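Local coordinates for sporozoite surface protein 2 (Plasmodium vivax, PDB 4HQO), which serves as a sporozoite surface adhesion receptor for gliding motility, its metal-binding von Willebrand factor A domain and thrombospondin repeat probably engaging host ligands, at residues 158-172 and 186-199. The protein carries 4 engineered substitutions. Sequence-based numbering, arbitrary orientation.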
loop_
_atom_site.group_PDB
_atom_site.type_symbol
_atom_site.label_atom_id
_atom_site.label_comp_id
_atom_site.label_asym_id
_atom_site.label_seq_id
_atom_site.Cartn_x
_atom_site.Cartn_y
_atom_site.Cartn_z
ATOM N N ALA A 158 -2.878 5.922 11.398
ATOM C CA ALA A 158 -3.991 6.662 11.957
ATOM C C ALA A 158 -4.525 5.854 13.125
ATOM O O ALA A 158 -4.638 4.623 13.042
ATOM C CB ALA A 158 -5.076 6.890 10.906
ATOM N N VAL A 159 -4.829 6.536 14.223
ATOM C CA VAL A 159 -5.365 5.856 15.396
ATOM C C VAL A 159 -6.823 6.244 15.616
ATOM O O VAL A 159 -7.167 7.429 15.586
ATOM C CB VAL A 159 -4.534 6.153 16.675
ATOM C CG1 VAL A 159 -5.057 5.330 17.858
ATOM C CG2 VAL A 159 -3.055 5.850 16.431
ATOM N N ILE A 160 -7.676 5.241 15.817
ATOM C CA ILE A 160 -9.086 5.473 16.145
ATOM C C ILE A 160 -9.358 4.963 17.555
ATOM O O ILE A 160 -9.139 3.790 17.854
ATOM C CB ILE A 160 -10.033 4.748 15.173
ATOM C CG1 ILE A 160 -9.695 5.110 13.728
ATOM C CG2 ILE A 160 -11.499 5.106 15.479
ATOM C CD1 ILE A 160 -9.811 6.565 13.441
ATOM N N GLY A 161 -9.812 5.845 18.428
ATOM C CA GLY A 161 -10.086 5.445 19.796
ATOM C C GLY A 161 -11.398 4.693 19.918
ATOM O O GLY A 161 -12.435 5.182 19.484
ATOM N N ILE A 162 -11.348 3.489 20.478
ATOM C CA ILE A 162 -12.556 2.729 20.798
ATOM C C ILE A 162 -12.444 2.197 22.218
ATOM O O ILE A 162 -11.365 2.212 22.808
ATOM C CB ILE A 162 -12.759 1.516 19.860
ATOM C CG1 ILE A 162 -11.519 0.615 19.871
ATOM C CG2 ILE A 162 -13.127 1.966 18.447
ATOM C CD1 ILE A 162 -11.775 -0.797 19.322
ATOM N N GLY A 163 -13.553 1.714 22.765
ATOM C CA GLY A 163 -13.535 1.087 24.073
ATOM C C GLY A 163 -14.166 1.943 25.142
ATOM O O GLY A 163 -14.264 3.169 24.997
ATOM N N GLN A 164 -14.587 1.287 26.223
ATOM C CA GLN A 164 -15.275 1.945 27.328
ATOM C C GLN A 164 -14.361 2.866 28.134
ATOM O O GLN A 164 -14.828 3.845 28.720
ATOM C CB GLN A 164 -15.919 0.902 28.253
ATOM C CG GLN A 164 -14.925 -0.037 28.928
ATOM C CD GLN A 164 -15.585 -1.270 29.514
ATOM O OE1 GLN A 164 -16.801 -1.309 29.700
ATOM N NE2 GLN A 164 -14.783 -2.291 29.801
ATOM N N GLY A 165 -13.066 2.553 28.161
ATOM C CA GLY A 165 -12.108 3.329 28.933
ATOM C C GLY A 165 -10.840 3.635 28.157
ATOM O O GLY A 165 -9.836 2.928 28.274
ATOM N N ILE A 166 -10.890 4.705 27.371
ATOM C CA ILE A 166 -9.801 5.068 26.474
ATOM C C ILE A 166 -8.678 5.845 27.168
ATOM O O ILE A 166 -8.928 6.795 27.913
ATOM C CB ILE A 166 -10.328 5.888 25.274
ATOM C CG1 ILE A 166 -11.438 5.118 24.560
ATOM C CG2 ILE A 166 -9.194 6.210 24.300
ATOM C CD1 ILE A 166 -12.070 5.877 23.403
ATOM N N ASN A 167 -7.442 5.415 26.924
ATOM C CA ASN A 167 -6.266 6.177 27.321
ATOM C C ASN A 167 -5.848 7.088 26.170
ATOM O O ASN A 167 -5.080 6.682 25.287
ATOM C CB ASN A 167 -5.123 5.232 27.707
ATOM C CG ASN A 167 -3.927 5.960 28.302
ATOM O OD1 ASN A 167 -3.635 7.104 27.953
ATOM N ND2 ASN A 167 -3.225 5.291 29.205
ATOM N N HIS A 168 -6.360 8.316 26.176
ATOM C CA HIS A 168 -6.110 9.255 25.085
ATOM C C HIS A 168 -4.658 9.700 25.039
ATOM O O HIS A 168 -4.136 10.014 23.968
ATOM C CB HIS A 168 -7.024 10.480 25.193
ATOM C CG HIS A 168 -8.476 10.161 25.034
ATOM N ND1 HIS A 168 -8.999 9.652 23.866
ATOM C CD2 HIS A 168 -9.516 10.272 25.895
ATOM C CE1 HIS A 168 -10.300 9.465 24.013
ATOM N NE2 HIS A 168 -10.639 9.834 25.236
ATOM N N GLN A 169 -4.012 9.730 26.202
ATOM C CA GLN A 169 -2.601 10.109 26.274
ATOM C C GLN A 169 -1.745 9.140 25.458
ATOM O O GLN A 169 -0.934 9.563 24.638
ATOM C CB GLN A 169 -2.129 10.179 27.731
ATOM C CG GLN A 169 -0.660 10.580 27.923
ATOM C CD GLN A 169 0.306 9.407 27.777
ATOM O OE1 GLN A 169 -0.008 8.275 28.152
ATOM N NE2 GLN A 169 1.479 9.673 27.216
ATOM N N PHE A 170 -1.931 7.840 25.670
ATOM C CA PHE A 170 -1.151 6.865 24.921
ATOM C C PHE A 170 -1.524 6.839 23.439
ATOM O O PHE A 170 -0.648 6.723 22.582
ATOM C CB PHE A 170 -1.269 5.448 25.498
ATOM C CG PHE A 170 -0.443 4.436 24.741
ATOM C CD1 PHE A 170 0.903 4.271 25.030
ATOM C CD2 PHE A 170 -0.999 3.701 23.696
ATOM C CE1 PHE A 170 1.678 3.368 24.314
ATOM C CE2 PHE A 170 -0.227 2.802 22.972
ATOM C CZ PHE A 170 1.112 2.632 23.295
ATOM N N ASN A 171 -2.821 6.902 23.140
ATOM C CA ASN A 171 -3.270 6.917 21.749
ATOM C C ASN A 171 -2.660 8.074 20.972
ATOM O O ASN A 171 -2.233 7.895 19.835
ATOM C CB ASN A 171 -4.798 6.971 21.652
ATOM C CG ASN A 171 -5.447 5.602 21.808
ATOM O OD1 ASN A 171 -4.777 4.575 21.761
ATOM N ND2 ASN A 171 -6.767 5.587 21.967
ATOM N N ARG A 172 -2.615 9.249 21.593
ATOM C CA ARG A 172 -2.039 10.426 20.963
ATOM C C ARG A 172 -0.536 10.245 20.798
ATOM O O ARG A 172 0.048 10.667 19.798
ATOM C CB ARG A 172 -2.318 11.687 21.790
ATOM C CG ARG A 172 -3.760 12.183 21.735
ATOM C CD ARG A 172 -3.942 13.468 22.537
ATOM N NE ARG A 172 -3.978 14.648 21.674
ATOM C CZ ARG A 172 -2.976 15.511 21.533
ATOM N NH1 ARG A 172 -1.845 15.345 22.207
ATOM N NH2 ARG A 172 -3.109 16.549 20.720
ATOM N N PHE A 186 -3.868 12.700 13.160
ATOM C CA PHE A 186 -3.556 11.270 13.195
ATOM C C PHE A 186 -4.395 10.476 14.190
ATOM O O PHE A 186 -4.261 9.258 14.296
ATOM C CB PHE A 186 -2.059 11.069 13.472
ATOM C CG PHE A 186 -1.177 11.760 12.482
ATOM C CD1 PHE A 186 -1.001 11.238 11.213
ATOM C CD2 PHE A 186 -0.547 12.945 12.805
ATOM C CE1 PHE A 186 -0.205 11.878 10.291
ATOM C CE2 PHE A 186 0.251 13.588 11.886
ATOM C CZ PHE A 186 0.422 13.056 10.630
ATOM N N TYR A 187 -5.255 11.172 14.923
ATOM C CA TYR A 187 -6.062 10.530 15.950
ATOM C C TYR A 187 -7.488 11.058 15.919
ATOM O O TYR A 187 -7.715 12.271 15.850
ATOM C CB TYR A 187 -5.446 10.779 17.330
ATOM C CG TYR A 187 -6.194 10.147 18.494
ATOM C CD1 TYR A 187 -6.593 8.823 18.450
ATOM C CD2 TYR A 187 -6.471 10.872 19.644
ATOM C CE1 TYR A 187 -7.260 8.237 19.508
ATOM C CE2 TYR A 187 -7.142 10.293 20.713
ATOM C CZ TYR A 187 -7.531 8.974 20.636
ATOM O OH TYR A 187 -8.189 8.380 21.685
ATOM N N SER A 188 -8.445 10.140 15.979
ATOM C CA SER A 188 -9.856 10.499 16.091
ATOM C C SER A 188 -10.514 9.599 17.132
ATOM O O SER A 188 -10.236 8.404 17.190
ATOM C CB SER A 188 -10.554 10.318 14.743
ATOM O OG SER A 188 -11.925 10.677 14.822
ATOM N N TYR A 189 -11.381 10.167 17.962
ATOM C CA TYR A 189 -12.106 9.356 18.935
ATOM C C TYR A 189 -13.599 9.683 19.007
ATOM O O TYR A 189 -14.237 9.488 20.039
ATOM C CB TYR A 189 -11.451 9.426 20.320
ATOM C CG TYR A 189 -11.504 10.777 20.989
ATOM C CD1 TYR A 189 -10.654 11.803 20.595
ATOM C CD2 TYR A 189 -12.387 11.023 22.034
ATOM C CE1 TYR A 189 -10.693 13.042 21.214
ATOM C CE2 TYR A 189 -12.432 12.256 22.661
ATOM C CZ TYR A 189 -11.582 13.263 22.247
ATOM O OH TYR A 189 -11.624 14.493 22.867
ATOM N N ALA A 190 -14.151 10.166 17.899
ATOM C CA ALA A 190 -15.588 10.404 17.789
ATOM C C ALA A 190 -16.277 9.245 17.059
ATOM O O ALA A 190 -16.013 8.078 17.344
ATOM C CB ALA A 190 -15.853 11.718 17.094
ATOM N N ASP A 191 -17.155 9.558 16.115
ATOM C CA ASP A 191 -17.866 8.506 15.391
ATOM C C ASP A 191 -17.174 8.143 14.086
ATOM O O ASP A 191 -16.115 8.681 13.766
ATOM C CB ASP A 191 -19.324 8.900 15.152
ATOM C CG ASP A 191 -20.188 8.697 16.388
ATOM O OD1 ASP A 191 -19.819 7.848 17.232
ATOM O OD2 ASP A 191 -21.228 9.378 16.515
ATOM N N TRP A 192 -17.772 7.228 13.331
ATOM C CA TRP A 192 -17.172 6.772 12.082
ATOM C C TRP A 192 -17.045 7.888 11.049
ATOM O O TRP A 192 -16.154 7.847 10.208
ATOM C CB TRP A 192 -17.949 5.590 11.491
ATOM C CG TRP A 192 -19.302 5.945 10.953
ATOM C CD1 TRP A 192 -20.486 5.915 11.630
ATOM C CD2 TRP A 192 -19.614 6.378 9.621
ATOM N NE1 TRP A 192 -21.512 6.300 10.805
ATOM C CE2 TRP A 192 -21.004 6.590 9.568
ATOM C CE3 TRP A 192 -18.847 6.603 8.473
ATOM C CZ2 TRP A 192 -21.649 7.022 8.408
ATOM C CZ3 TRP A 192 -19.492 7.031 7.321
ATOM C CH2 TRP A 192 -20.878 7.236 7.299
ATOM N N ASN A 193 -17.941 8.871 11.105
ATOM C CA ASN A 193 -17.866 10.004 10.193
ATOM C C ASN A 193 -16.548 10.754 10.362
ATOM O O ASN A 193 -15.887 11.085 9.381
ATOM C CB ASN A 193 -19.041 10.957 10.406
ATOM C CG ASN A 193 -20.382 10.253 10.328
ATOM O OD1 ASN A 193 -20.830 9.635 11.297
ATOM N ND2 ASN A 193 -21.034 10.348 9.174
ATOM N N GLU A 194 -16.169 11.008 11.610
ATOM C CA GLU A 194 -14.909 11.689 11.904
ATOM C C GLU A 194 -13.705 10.838 11.522
ATOM O O GLU A 194 -12.690 11.351 11.053
ATOM C CB GLU A 194 -14.834 12.091 13.378
ATOM C CG GLU A 194 -15.774 13.238 13.763
ATOM C CD GLU A 194 -17.217 12.791 13.973
ATOM O OE1 GLU A 194 -17.467 11.567 14.069
ATOM O OE2 GLU A 194 -18.103 13.669 14.048
ATOM N N ALA A 195 -13.825 9.532 11.718
ATOM C CA ALA A 195 -12.757 8.611 11.369
ATOM C C ALA A 195 -12.553 8.586 9.860
ATOM O O ALA A 195 -11.426 8.551 9.379
ATOM C CB ALA A 195 -13.071 7.211 11.893
ATOM N N VAL A 196 -13.652 8.607 9.114
ATOM C CA VAL A 196 -13.584 8.612 7.654
ATOM C C VAL A 196 -12.920 9.886 7.138
ATOM O O VAL A 196 -12.069 9.837 6.246
ATOM C CB VAL A 196 -14.985 8.422 7.022
ATOM C CG1 VAL A 196 -15.015 8.914 5.573
ATOM C CG2 VAL A 196 -15.389 6.963 7.113
ATOM N N ALA A 197 -13.301 11.019 7.717
ATOM C CA ALA A 197 -12.707 12.299 7.364
ATOM C C ALA A 197 -11.226 12.352 7.761
ATOM O O ALA A 197 -10.436 13.036 7.120
ATOM C CB ALA A 197 -13.488 13.442 7.999
ATOM N N LEU A 198 -10.851 11.625 8.811
ATOM C CA LEU A 198 -9.453 11.568 9.239
ATOM C C LEU A 198 -8.606 10.829 8.209
ATOM O O LEU A 198 -7.509 11.265 7.861
ATOM C CB LEU A 198 -9.325 10.855 10.587
ATOM C CG LEU A 198 -7.928 10.899 11.214
ATOM C CD1 LEU A 198 -7.705 12.255 11.833
ATOM C CD2 LEU A 198 -7.744 9.790 12.249
ATOM N N ILE A 199 -9.136 9.704 7.741
ATOM C CA ILE A 199 -8.481 8.820 6.774
ATOM C C ILE A 199 -8.351 9.459 5.385
ATOM O O ILE A 199 -7.406 9.184 4.645
ATOM C CB ILE A 199 -9.274 7.490 6.677
ATOM C CG1 ILE A 199 -9.193 6.750 8.011
ATOM C CG2 ILE A 199 -8.782 6.589 5.557
ATOM C CD1 ILE A 199 -7.835 6.844 8.652
HETATM O O HOH W 1 -13.588 6.862 17.750
#
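Tyr187 OH is gripped by two side chains of helix 168-172. His168 ND1 lies 2.7 Å from Tyr187 OH, at the edge of the phenol ring, and either group could be the donor. Asn171 ND2 donates to Tyr187 OH over 3.1 Å, nearly straight at 168° and in its own amide plane. With CG anti to the backbone N (chi1 -180°), the Tyr187 ring extends toward helix 168-172. Asn171 CB packs against the ring at CE1 and CZ, and Arg172 CG lies 3.7 Å from Tyr187 CD2. Ile166 CG2 touches Tyr187 OH and also sits over one face of the imidazole, toward its rim. The His168 ring then turns its edge to the face of Tyr189, with His168 CE1 3.3 Å from Tyr189 CD2. Tyr189 is poorly ordered, so this outer stack is less certain.

Next to these side chains, strand 187-188 pairs in parallel with strand 158-161. Val159 N donates to Phe186 O, Ser188 N to Val159 O, and Gly161 N to Ser188 O. Gly161 N also lies 3.7 Å from Tyr187 CE1. A water bridges Gly161 O and Ala190 O. On the sheet face of Ile160, the axes of helix 192-199 and strand 158-161 run antiparallel. Ile160 CD1 meets Ala195 CB at 3.7 Å, and Ala158 CB meets Ile199 CD1 at 3.6 Å. Met43 of helix 33-49 touches both Ile160 and Ala195.

Asn167 caps helix 168-172 by accepting from Phe170 N. Asn171 ND2 also makes a weak bond to Thr133 O. The contact closes a beta-alpha-beta unit at the edge of the von Willebrand factor A sheet. The hydroxyl of buried Tyr187, held by two side chains, thus ties the crossover helix to the edge strand.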